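Local coordinates for protein TssK (Serratia sp. FS14, PDB 5Y0E) that probably serves as a trimeric baseplate component of the bacterial type VI secretion system, connecting the membrane complex to the rest of the baseplate, at residues 169-174 / 178-183; 119-124 / 160-165. All blocks are in the same frame, centred on the assembly; numbering follows the deposited sequence.

Contact 1 (169-174 / 178-183); sequences TRVLEK and NSLRLD
R181 and E173 both start with CG anti to the backbone N (chi1 -177° for R181). R181 then bends at chi3 (51°), which turns its guanidinium back over strand 163-174. There L172 CB lies over one face, toward its rim. E173 CD sits at the edge, in plane, and E173 OE1 makes a long salt bridge to R181 NH2 (3.7 Å). The planes stand 78° apart, and this loose pair lacks the flat paired hydrogen bonds of a bidentate bridge. L172 CG lies against D183 CB at 3.7 Å.

The backbones form an antiparallel hairpin. R181 N donates to E173 O (3.0 Å), and L172 N to R181 O (3.1 Å). L172 and E173 thus both face R181, a classic beta bulge. Beyond it, D183 N donates to R170 O (2.9 Å).

V171, L180, L182 and the aliphatic part of K174 share one sheet face. V171 CG2 meets L182 CD2 at 4.0 Å, and L180 CD2 meets K174 CG at 3.7 Å. I60 adds to this side. K174 NZ reaches a salt bridge with D91.

Three backbone bonds and this apolar packing fix strand 180-182 onto strand 163-174 at the sheet's edge within this chain; the charge pair probably adds less.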
loop_
_atom_site.group_PDB
_atom_site.type_symbol
_atom_site.label_atom_id
_atom_site.label_comp_id
_atom_site.label_asym_id
_atom_site.label_seq_id
_atom_site.Cartn_x
_atom_site.Cartn_y
_atom_site.Cartn_z
ATOM N N THR A 169 0.426 -4.541 27.751
ATOM C CA THR A 169 -0.251 -3.388 28.317
ATOM C C THR A 169 0.661 -2.708 29.321
ATOM O O THR A 169 1.733 -3.206 29.665
ATOM C CB THR A 169 -1.562 -3.790 28.978
ATOM O OG1 THR A 169 -2.357 -2.630 29.185
ATOM C CG2 THR A 169 -1.307 -4.469 30.287
ATOM N N ARG A 170 0.215 -1.552 29.791
ATOM C CA ARG A 170 0.926 -0.814 30.826
ATOM C C ARG A 170 -0.032 -0.453 31.946
ATOM O O ARG A 170 -1.127 0.066 31.700
ATOM C CB ARG A 170 1.579 0.445 30.268
ATOM C CG ARG A 170 1.942 1.470 31.323
ATOM C CD ARG A 170 2.673 2.665 30.715
ATOM N NE ARG A 170 4.095 2.411 30.613
ATOM C CZ ARG A 170 5.016 3.070 31.299
ATOM N NH1 ARG A 170 4.659 4.048 32.119
ATOM N NH2 ARG A 170 6.296 2.761 31.151
ATOM N N VAL A 171 0.371 -0.745 33.172
ATOM C CA VAL A 171 -0.390 -0.336 34.344
ATOM C C VAL A 171 0.025 1.079 34.713
ATOM O O VAL A 171 1.205 1.350 34.934
ATOM C CB VAL A 171 -0.175 -1.290 35.525
ATOM C CG1 VAL A 171 -1.083 -0.878 36.656
ATOM C CG2 VAL A 171 -0.464 -2.719 35.131
ATOM N N LEU A 172 -0.941 1.981 34.763
ATOM C CA LEU A 172 -0.656 3.351 35.160
ATOM C C LEU A 172 -0.876 3.570 36.646
ATOM O O LEU A 172 -0.067 4.229 37.303
ATOM C CB LEU A 172 -1.534 4.322 34.383
ATOM C CG LEU A 172 -1.220 4.484 32.906
ATOM C CD1 LEU A 172 -2.229 5.416 32.282
ATOM C CD2 LEU A 172 0.198 4.981 32.716
ATOM N N GLU A 173 -1.953 3.018 37.182
ATOM C CA GLU A 173 -2.374 3.304 38.538
ATOM C C GLU A 173 -3.142 2.106 39.074
ATOM O O GLU A 173 -3.922 1.483 38.345
ATOM C CB GLU A 173 -3.228 4.577 38.572
ATOM C CG GLU A 173 -4.220 4.658 39.713
ATOM C CD GLU A 173 -4.999 5.959 39.715
ATOM O OE1 GLU A 173 -4.376 7.039 39.784
ATOM O OE2 GLU A 173 -6.238 5.903 39.643
ATOM N N LYS A 174 -2.895 1.772 40.336
ATOM C CA LYS A 174 -3.685 0.782 41.051
ATOM C C LYS A 174 -4.549 1.542 42.037
ATOM O O LYS A 174 -4.053 2.030 43.052
ATOM C CB LYS A 174 -2.800 -0.233 41.756
ATOM C CG LYS A 174 -3.567 -1.369 42.397
ATOM C CD LYS A 174 -2.621 -2.253 43.175
ATOM C CE LYS A 174 -3.352 -3.368 43.882
ATOM N NZ LYS A 174 -2.405 -4.242 44.626
ATOM N N ASN A 178 -8.100 -1.560 44.683
ATOM C CA ASN A 178 -7.261 -2.581 44.067
ATOM C C ASN A 178 -7.528 -2.786 42.575
ATOM O O ASN A 178 -6.834 -3.583 41.950
ATOM C CB ASN A 178 -7.379 -3.929 44.789
ATOM C CG ASN A 178 -6.506 -3.999 46.005
ATOM O OD1 ASN A 178 -5.890 -3.010 46.393
ATOM N ND2 ASN A 178 -6.449 -5.166 46.626
ATOM N N SER A 179 -8.493 -2.095 41.980
ATOM C CA SER A 179 -8.648 -2.157 40.540
ATOM C C SER A 179 -7.498 -1.434 39.858
ATOM O O SER A 179 -6.826 -0.586 40.445
ATOM C CB SER A 179 -9.964 -1.533 40.110
ATOM O OG SER A 179 -9.809 -0.140 39.967
ATOM N N LEU A 180 -7.280 -1.779 38.597
ATOM C CA LEU A 180 -6.185 -1.225 37.818
ATOM C C LEU A 180 -6.716 -0.386 36.675
ATOM O O LEU A 180 -7.711 -0.742 36.047
ATOM C CB LEU A 180 -5.301 -2.320 37.260
ATOM C CG LEU A 180 -4.753 -3.369 38.228
ATOM C CD1 LEU A 180 -4.396 -4.601 37.454
ATOM C CD2 LEU A 180 -3.561 -2.853 38.973
ATOM N N ARG A 181 -6.063 0.743 36.434
ATOM C CA ARG A 181 -6.297 1.546 35.248
ATOM C C ARG A 181 -5.126 1.344 34.302
ATOM O O ARG A 181 -3.964 1.442 34.712
ATOM C CB ARG A 181 -6.457 3.028 35.583
ATOM C CG ARG A 181 -6.772 3.900 34.379
ATOM C CD ARG A 181 -7.053 5.335 34.796
ATOM N NE ARG A 181 -5.999 5.847 35.659
ATOM C CZ ARG A 181 -5.002 6.617 35.244
ATOM N NH1 ARG A 181 -4.930 6.984 33.971
ATOM N NH2 ARG A 181 -4.078 7.023 36.106
ATOM N N LEU A 182 -5.429 1.044 33.048
ATOM C CA LEU A 182 -4.412 0.731 32.063
ATOM C C LEU A 182 -4.218 1.890 31.103
ATOM O O LEU A 182 -5.143 2.653 30.828
ATOM C CB LEU A 182 -4.787 -0.520 31.276
ATOM C CG LEU A 182 -4.905 -1.789 32.099
ATOM C CD1 LEU A 182 -5.435 -2.904 31.228
ATOM C CD2 LEU A 182 -3.576 -2.142 32.664
ATOM N N ASP A 183 -3.009 2.008 30.590
ATOM C CA ASP A 183 -2.728 2.984 29.546
ATOM C C ASP A 183 -3.301 2.475 28.231
ATOM O O ASP A 183 -2.636 1.784 27.471
ATOM C CB ASP A 183 -1.236 3.235 29.439
ATOM C CG ASP A 183 -0.907 4.222 28.370
ATOM O OD1 ASP A 183 -1.838 4.795 27.771
ATOM O OD2 ASP A 183 0.287 4.428 28.116
#

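Contact 2 (119-124 / 160-165); sequences EALARY and NAEWTA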
loop_
_atom_site.group_PDB
_atom_site.type_symbol
_atom_site.label_atom_id
_atom_site.label_comp_id
_atom_site.label_asym_id
_atom_site.label_seq_id
_atom_site.Cartn_x
_atom_site.Cartn_y
_atom_site.Cartn_z
ATOM N N GLU A 119 10.129 -20.283 38.372
ATOM C CA GLU A 119 11.515 -20.219 37.946
ATOM C C GLU A 119 12.111 -21.383 37.136
ATOM O O GLU A 119 13.279 -21.671 37.256
ATOM C CB GLU A 119 12.339 -20.115 39.201
ATOM C CG GLU A 119 11.810 -21.033 40.275
ATOM C CD GLU A 119 12.702 -22.224 40.484
ATOM O OE1 GLU A 119 13.925 -22.054 40.449
ATOM O OE2 GLU A 119 12.186 -23.328 40.692
ATOM N N ALA A 120 11.333 -22.044 36.312
ATOM C CA ALA A 120 11.843 -23.135 35.532
ATOM C C ALA A 120 11.732 -22.733 34.092
ATOM O O ALA A 120 10.675 -22.410 33.609
ATOM C CB ALA A 120 11.059 -24.390 35.802
ATOM N N LEU A 121 12.847 -22.752 33.407
ATOM C CA LEU A 121 12.851 -22.354 32.027
ATOM C C LEU A 121 12.477 -23.375 30.986
ATOM O O LEU A 121 13.014 -23.373 29.906
ATOM C CB LEU A 121 14.206 -21.785 31.702
ATOM C CG LEU A 121 14.523 -20.761 32.765
ATOM C CD1 LEU A 121 15.985 -20.415 32.697
ATOM C CD2 LEU A 121 13.674 -19.541 32.521
ATOM N N ALA A 122 11.543 -24.234 31.308
ATOM C CA ALA A 122 11.086 -25.214 30.368
ATOM C C ALA A 122 10.023 -24.601 29.499
ATOM O O ALA A 122 9.253 -23.809 29.945
ATOM C CB ALA A 122 10.546 -26.415 31.096
ATOM N N ARG A 123 9.979 -24.986 28.246
ATOM C CA ARG A 123 9.006 -24.433 27.355
ATOM C C ARG A 123 7.690 -25.151 27.433
ATOM O O ARG A 123 6.674 -24.601 27.114
ATOM C CB ARG A 123 9.530 -24.462 25.934
ATOM C CG ARG A 123 10.517 -23.366 25.640
ATOM C CD ARG A 123 11.331 -23.604 24.398
ATOM N NE ARG A 123 10.505 -23.577 23.222
ATOM C CZ ARG A 123 10.293 -22.508 22.480
ATOM N NH1 ARG A 123 10.844 -21.370 22.787
ATOM N NH2 ARG A 123 9.532 -22.587 21.421
ATOM N N TYR A 124 7.703 -26.380 27.893
ATOM C CA TYR A 124 6.476 -27.120 27.937
ATOM C C TYR A 124 6.156 -27.772 29.251
ATOM O O TYR A 124 7.024 -28.103 30.011
ATOM C CB TYR A 124 6.502 -28.191 26.863
ATOM C CG TYR A 124 6.473 -27.662 25.463
ATOM C CD1 TYR A 124 5.292 -27.435 24.832
ATOM C CD2 TYR A 124 7.631 -27.399 24.783
ATOM C CE1 TYR A 124 5.253 -26.954 23.564
ATOM C CE2 TYR A 124 7.603 -26.916 23.510
ATOM C CZ TYR A 124 6.404 -26.699 22.908
ATOM O OH TYR A 124 6.355 -26.219 21.642
ATOM N N ASN A 160 14.786 -11.312 31.284
ATOM C CA ASN A 160 16.191 -11.413 30.931
ATOM C C ASN A 160 16.307 -12.181 29.624
ATOM O O ASN A 160 15.309 -12.561 29.017
ATOM C CB ASN A 160 16.989 -12.074 32.056
ATOM C CG ASN A 160 16.495 -13.448 32.381
ATOM O OD1 ASN A 160 16.170 -14.238 31.503
ATOM N ND2 ASN A 160 16.428 -13.745 33.662
ATOM N N ALA A 161 17.542 -12.445 29.209
ATOM C CA ALA A 161 17.815 -13.096 27.932
ATOM C C ALA A 161 17.314 -14.526 27.850
ATOM O O ALA A 161 17.411 -15.125 26.782
ATOM C CB ALA A 161 19.312 -13.092 27.649
ATOM N N GLU A 162 16.819 -15.103 28.929
ATOM C CA GLU A 162 16.268 -16.441 28.842
ATOM C C GLU A 162 14.808 -16.427 28.454
ATOM O O GLU A 162 14.156 -17.470 28.503
ATOM C CB GLU A 162 16.451 -17.187 30.164
ATOM C CG GLU A 162 17.877 -17.168 30.720
ATOM C CD GLU A 162 18.944 -17.460 29.668
ATOM O OE1 GLU A 162 20.000 -16.797 29.700
ATOM O OE2 GLU A 162 18.745 -18.346 28.811
ATOM N N TRP A 163 14.280 -15.276 28.067
ATOM C CA TRP A 163 12.894 -15.174 27.661
ATOM C C TRP A 163 12.815 -14.315 26.418
ATOM O O TRP A 163 13.657 -13.444 26.204
ATOM C CB TRP A 163 12.015 -14.552 28.745
ATOM C CG TRP A 163 12.031 -15.245 30.051
ATOM C CD1 TRP A 163 13.034 -15.238 30.977
ATOM C CD2 TRP A 163 10.981 -16.041 30.602
ATOM N NE1 TRP A 163 12.674 -15.993 32.061
ATOM C CE2 TRP A 163 11.417 -16.495 31.856
ATOM C CE3 TRP A 163 9.722 -16.415 30.157
ATOM C CZ2 TRP A 163 10.638 -17.297 32.657
ATOM C CZ3 TRP A 163 8.958 -17.209 30.950
ATOM C CH2 TRP A 163 9.412 -17.643 32.186
ATOM N N THR A 164 11.817 -14.586 25.589
ATOM C CA THR A 164 11.313 -13.588 24.669
ATOM C C THR A 164 9.920 -13.224 25.124
ATOM O O THR A 164 9.281 -13.958 25.872
ATOM C CB THR A 164 11.278 -14.057 23.211
ATOM O OG1 THR A 164 10.342 -15.124 23.063
ATOM C CG2 THR A 164 12.636 -14.487 22.742
ATOM N N ALA A 165 9.453 -12.069 24.681
ATOM C CA ALA A 165 8.188 -11.588 25.198
ATOM C C ALA A 165 7.551 -10.627 24.219
ATOM O O ALA A 165 8.235 -9.963 23.441
ATOM C CB ALA A 165 8.373 -10.900 26.549
#
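L121 reaches across to E162 and W163, and its two methyls divide the work. CD1 goes to E162 and CD2 to the W163 indole.

Segment 160-165 starts at N160, which shapes the turn. Its OD1 accepts from E162 N at 2.8 Å, an Asx turn. The N-H points at OD1 with an angle of 154°, and the donor is tilted 21° from the carbonyl plane of the side chain. W163 N also donates to N160 O (3.1 Å). This closes a type I beta turn from N160 to W163, with A161 at its second position. N160 OD1 also lies at the edge of the W163 ring, in its plane.

E162 follows. Its CB approaches L121 CD1 at 4.1 Å, a loose contact of aliphatic carbons. The carboxylate has its partners outside the two segments: OE2 makes salt bridges with R106 and R109. R109 also touches L121, so the same arginine borders both sides of the contact.

W163 makes the closer touch. L121 CD2 lies 3.7 Å from W163 NE1 and 3.8 Å from W163 CZ2. The methyl thus meets the ring near the junction of its pyrrole and benzene parts. It comes at the indole obliquely, while the side chains as a whole cross at about a right angle. No hydrogen bond joins the segments.

T164 and A165 carry the chain on along strand 163-174, which pairs with strand 96-103. W163 packs on A101 and P103 of that neighbour, and its indole reaches past it to R152 and M154 of strand 142-155. L121 belongs to the loop between strands 112-113 and 124-131. This small surface contact therefore brings that loop against the start of strand 163-174.

How the contacts relate
From the N terminus, the chain first passes through 119-124, then runs along strands 124-131 and 142-155. At 160-165 it returns to meet that loop, and contact 2 closes. Strand 163-174 starts here and leads straight into 169-174. A short turn of three residues then brings 178-183 back, and contact 1 closes as a hairpin. The two contacts follow in series, neither nesting nor crossing. Their centres are 25 Å apart, and strand 163-174 is shared. Contact 2 ties its beginning to the loop between strands 112-113 and 124-131, which lie at the far end of the mixed sheet's strand order. Contact 1 ties its end to strand 180-182, an outermost strand of that sheet within the chain.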